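TATA-box-binding protein (Sulfolobus acidocaldarius, PDB 1MP9) probably binds the TATA box of archaeal promoters, close to the transcription start, as a general factor for transcription by RNA polymerase. Local coordinates at residues A[7-12]-A[173-178]; A[143-146]-A[151-154]. One frame throughout, in Å; residues are numbered along the deposited sequence.

Overall arrangement
Leaving the N terminus, the chain first passes through 7-12, the lead-in to strand 12-23 of the first repeat. It then runs through the whole of that repeat and most of the second before helix 168-184 brings 173-178 against this lead-in, so interaction 1 closes a loop of 160 intervening residues. Interaction 2, the short hairpin of 143-146 and 151-154, is nested inside that loop. The two meet at the helix: A174, K177 and I178 pack on M145, L152 and I154, while V175 and the backbone and first side-chain carbons of K176 touch the N-terminal segment. Helix 168-184 thus lies on the second repeat's sheet, with the chain's beginning along its flank.

Interaction 1: A[7-12]-A[173-178]; sequences IPYKAV and KAVKKI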
# COMPACT_ATOMS: atom_id res chain seq x y z
N ILE A 7 -19.05 3.26 19.87
CA ILE A 7 -18.99 2.27 18.81
C ILE A 7 -18.18 1.11 19.31
O ILE A 7 -17.00 1.25 19.56
CB ILE A 7 -18.34 2.85 17.57
CG1 ILE A 7 -19.17 4.05 17.11
CG2 ILE A 7 -18.26 1.80 16.46
CD1 ILE A 7 -18.49 4.88 16.05
N PRO A 8 -18.80 -0.07 19.43
CA PRO A 8 -18.09 -1.24 19.91
C PRO A 8 -17.12 -1.79 18.87
O PRO A 8 -17.32 -1.64 17.69
CB PRO A 8 -19.22 -2.22 20.21
CG PRO A 8 -20.13 -1.96 19.04
CD PRO A 8 -20.14 -0.44 18.95
N TYR A 9 -16.06 -2.42 19.35
CA TYR A 9 -15.06 -3.03 18.49
C TYR A 9 -15.64 -4.38 18.05
O TYR A 9 -15.88 -5.25 18.87
CB TYR A 9 -13.74 -3.23 19.27
CG TYR A 9 -12.63 -3.81 18.42
CD1 TYR A 9 -11.87 -3.01 17.58
CD2 TYR A 9 -12.37 -5.19 18.43
CE1 TYR A 9 -10.87 -3.56 16.76
CE2 TYR A 9 -11.38 -5.75 17.63
CZ TYR A 9 -10.64 -4.93 16.80
OH TYR A 9 -9.66 -5.49 16.01
N LYS A 10 -15.87 -4.54 16.76
CA LYS A 10 -16.44 -5.78 16.25
C LYS A 10 -15.63 -6.27 15.06
O LYS A 10 -16.12 -7.07 14.25
CB LYS A 10 -17.89 -5.54 15.80
CG LYS A 10 -18.86 -5.07 16.92
CD LYS A 10 -19.21 -6.22 17.86
CE LYS A 10 -19.87 -7.37 17.10
NZ LYS A 10 -20.05 -8.58 17.96
N ALA A 11 -14.40 -5.79 14.94
CA ALA A 11 -13.57 -6.20 13.80
C ALA A 11 -13.18 -7.65 13.87
O ALA A 11 -12.88 -8.18 14.94
CB ALA A 11 -12.33 -5.33 13.74
N VAL A 12 -13.20 -8.31 12.71
CA VAL A 12 -12.86 -9.71 12.57
C VAL A 12 -11.66 -9.81 11.63
O VAL A 12 -11.68 -9.27 10.50
CB VAL A 12 -14.04 -10.51 11.99
CG1 VAL A 12 -13.62 -11.97 11.73
CG2 VAL A 12 -15.23 -10.45 12.99
N LYS A 173 -2.93 -5.95 16.22
CA LYS A 173 -2.66 -4.63 16.77
C LYS A 173 -2.94 -3.53 15.75
O LYS A 173 -3.54 -2.49 16.06
CB LYS A 173 -1.20 -4.49 17.19
CG LYS A 173 -0.87 -3.08 17.65
CD LYS A 173 0.56 -2.98 18.17
CE LYS A 173 0.93 -1.54 18.56
NZ LYS A 173 2.34 -1.54 19.06
N ALA A 174 -2.51 -3.75 14.52
CA ALA A 174 -2.73 -2.74 13.49
C ALA A 174 -4.24 -2.49 13.24
O ALA A 174 -4.66 -1.35 13.06
CB ALA A 174 -2.02 -3.17 12.20
N VAL A 175 -5.03 -3.56 13.23
CA VAL A 175 -6.47 -3.42 12.96
C VAL A 175 -7.14 -2.61 14.07
O VAL A 175 -7.81 -1.63 13.80
CB VAL A 175 -7.16 -4.83 12.78
CG1 VAL A 175 -8.68 -4.68 12.67
CG2 VAL A 175 -6.62 -5.51 11.51
N LYS A 176 -6.95 -3.00 15.34
CA LYS A 176 -7.53 -2.25 16.45
C LYS A 176 -7.04 -0.80 16.45
O LYS A 176 -7.79 0.10 16.78
CB LYS A 176 -7.20 -2.87 17.83
CG LYS A 176 -7.82 -2.00 18.97
CD LYS A 176 -7.47 -2.42 20.41
CE LYS A 176 -7.96 -1.35 21.46
NZ LYS A 176 -9.39 -0.97 21.27
N LYS A 177 -5.77 -0.59 16.09
CA LYS A 177 -5.23 0.77 16.09
C LYS A 177 -5.91 1.69 15.07
O LYS A 177 -6.33 2.79 15.42
CB LYS A 177 -3.72 0.73 15.80
CG LYS A 177 -2.96 2.05 16.05
CD LYS A 177 -1.44 1.75 16.04
CE LYS A 177 -0.59 3.02 15.85
NZ LYS A 177 0.87 2.73 16.02
N ILE A 178 -6.05 1.26 13.82
CA ILE A 178 -6.66 2.12 12.84
C ILE A 178 -8.12 2.28 13.14
O ILE A 178 -8.71 3.33 12.88
CB ILE A 178 -6.41 1.61 11.38
CG1 ILE A 178 -6.75 2.70 10.36
CG2 ILE A 178 -7.17 0.36 11.11
CD1 ILE A 178 -5.84 3.89 10.41
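Y9 reaches from the N-terminal lead-in to helix 168-184, the long helix that lies on the sheet of the second repeat in the saddle-shaped TBP fold. CG anti to the backbone N (chi1 -178°) carries the ring toward the helix, and one face has the backbone N of A11 over its rim. Y9 CE1 comes to 3.6 Å from CA of K176, and the same atom is 3.9 Å from K176 CB, so the ring rests obliquely on helix backbone and the root of a lysine. A tyrosine suits this partly exposed site because its ring is large and flat enough to span from the lead-in to K176. K176 in turn offers aliphatic carbons to the ring and sends its ammonium group to a salt bridge with D180, one helical turn on. The hydroxyl end of Y9 meets V175, whose side chain crosses it at about a right angle, with V175 CG1 3.6 Å from Y9 OH. Beyond the segments, F179 meets the Y9 ring edge-to-face and L115 packs on both A11 and V175. Replacing Y9 by an alanine would probably uncover V175 CG1 and the base of K176, leaving F179 without its aromatic mate and the lead-in more weakly held to the helix. A11, small enough to let the two backbones approach to 7.7 Å between its CA and that of V175, completes the apolar patch: its CB lies 3.9 Å from V175 CG1.

Interaction 2: A[143-146]-A[151-154]; sequences YRMD and VLLI
Y143 and L152 form an antiparallel hydrogen-bonded pair, and their backbones are joined twice: Y143 N donates to L152 O at 2.9 Å, and L152 N returns a bond to Y143 O at 2.8 Å. Both bonds lie in the carbonyl plane and are nearly straight, with N-H...O angles of 166° and 167°. Y143 O also receives a CA-H contact from V151. The tight side faces helix 168-184. Here the side chains of Y143 and L152 run side by side, pointing the same way, and L152 CD1 lies 4.0 Å from Y143 CD2 and 4.1 Å from M145 CE. The bend at M145 chi3 (-87°) turns the methyl toward that leucine. Branched L152 fills the buried layer under I178, flexible M145 fits against A174 and K177, and Y143 has carbon for the leucine while staying partly exposed.

On the other face the touch is loose: R144 CG lies 4.5 Å from V151 CG2. This side meets the second subunit, where R144 NH1 is hydrogen-bonded to M145 O of that chain. Past R144 the hairpin runs out to its exposed end at D146, which forms a salt bridge with R149 of the second subunit. The hairpin is one part of the curved antiparallel sheet, with a long helix on its outer, convex side, that each half of the TBP saddle contains.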
# COMPACT_ATOMS: atom_id res chain seq x y z
N TYR A 143 -2.80 3.19 3.84
CA TYR A 143 -2.16 3.77 5.01
C TYR A 143 -0.86 2.99 5.33
O TYR A 143 -0.87 1.76 5.51
CB TYR A 143 -3.13 3.69 6.20
CG TYR A 143 -2.63 4.35 7.45
CD1 TYR A 143 -2.77 5.73 7.62
CD2 TYR A 143 -2.01 3.62 8.46
CE1 TYR A 143 -2.29 6.37 8.77
CE2 TYR A 143 -1.53 4.25 9.61
CZ TYR A 143 -1.68 5.63 9.77
OH TYR A 143 -1.24 6.28 10.90
N ARG A 144 0.25 3.71 5.35
CA ARG A 144 1.54 3.10 5.65
C ARG A 144 1.74 3.34 7.16
O ARG A 144 1.96 4.48 7.61
CB ARG A 144 2.64 3.78 4.84
CG ARG A 144 4.02 3.10 5.06
CD ARG A 144 5.08 3.70 4.15
NE ARG A 144 6.40 3.06 4.35
CZ ARG A 144 7.37 2.99 3.44
NH1 ARG A 144 7.21 3.50 2.20
NH2 ARG A 144 8.54 2.44 3.78
N MET A 145 1.63 2.26 7.93
CA MET A 145 1.73 2.33 9.39
C MET A 145 3.15 2.02 9.83
O MET A 145 3.82 1.19 9.21
CB MET A 145 0.77 1.32 10.02
CG MET A 145 0.68 1.36 11.57
SD MET A 145 -0.73 0.34 12.15
CE MET A 145 -2.07 1.64 12.06
N ASP A 146 3.60 2.70 10.88
CA ASP A 146 4.96 2.50 11.38
C ASP A 146 5.01 1.48 12.50
O ASP A 146 5.90 0.64 12.52
CB ASP A 146 5.55 3.82 11.83
CG ASP A 146 5.80 4.75 10.66
OD1 ASP A 146 5.87 5.98 10.87
OD2 ASP A 146 5.94 4.23 9.51
N VAL A 151 1.25 -2.21 5.85
CA VAL A 151 0.57 -1.33 4.92
C VAL A 151 -0.88 -1.79 4.97
O VAL A 151 -1.17 -2.99 4.97
CB VAL A 151 1.13 -1.44 3.49
CG1 VAL A 151 0.18 -0.72 2.52
CG2 VAL A 151 2.55 -0.80 3.40
N LEU A 152 -1.79 -0.83 5.06
CA LEU A 152 -3.20 -1.15 5.13
C LEU A 152 -3.96 -0.67 3.91
O LEU A 152 -3.71 0.43 3.44
CB LEU A 152 -3.84 -0.45 6.32
CG LEU A 152 -3.20 -0.62 7.70
CD1 LEU A 152 -4.03 0.18 8.74
CD2 LEU A 152 -3.16 -2.13 8.04
N LEU A 153 -4.89 -1.49 3.40
CA LEU A 153 -5.78 -1.08 2.29
C LEU A 153 -7.11 -1.02 3.06
O LEU A 153 -7.49 -2.00 3.68
CB LEU A 153 -5.84 -2.13 1.19
CG LEU A 153 -4.50 -2.54 0.60
CD1 LEU A 153 -4.72 -3.54 -0.52
CD2 LEU A 153 -3.77 -1.32 0.03
N ILE A 154 -7.79 0.11 3.05
CA ILE A 154 -9.04 0.29 3.81
C ILE A 154 -10.14 0.73 2.86
O ILE A 154 -10.02 1.75 2.19
CB ILE A 154 -8.85 1.40 4.88
CG1 ILE A 154 -7.69 1.01 5.82
CG2 ILE A 154 -10.18 1.64 5.69
CD1 ILE A 154 -7.25 2.23 6.68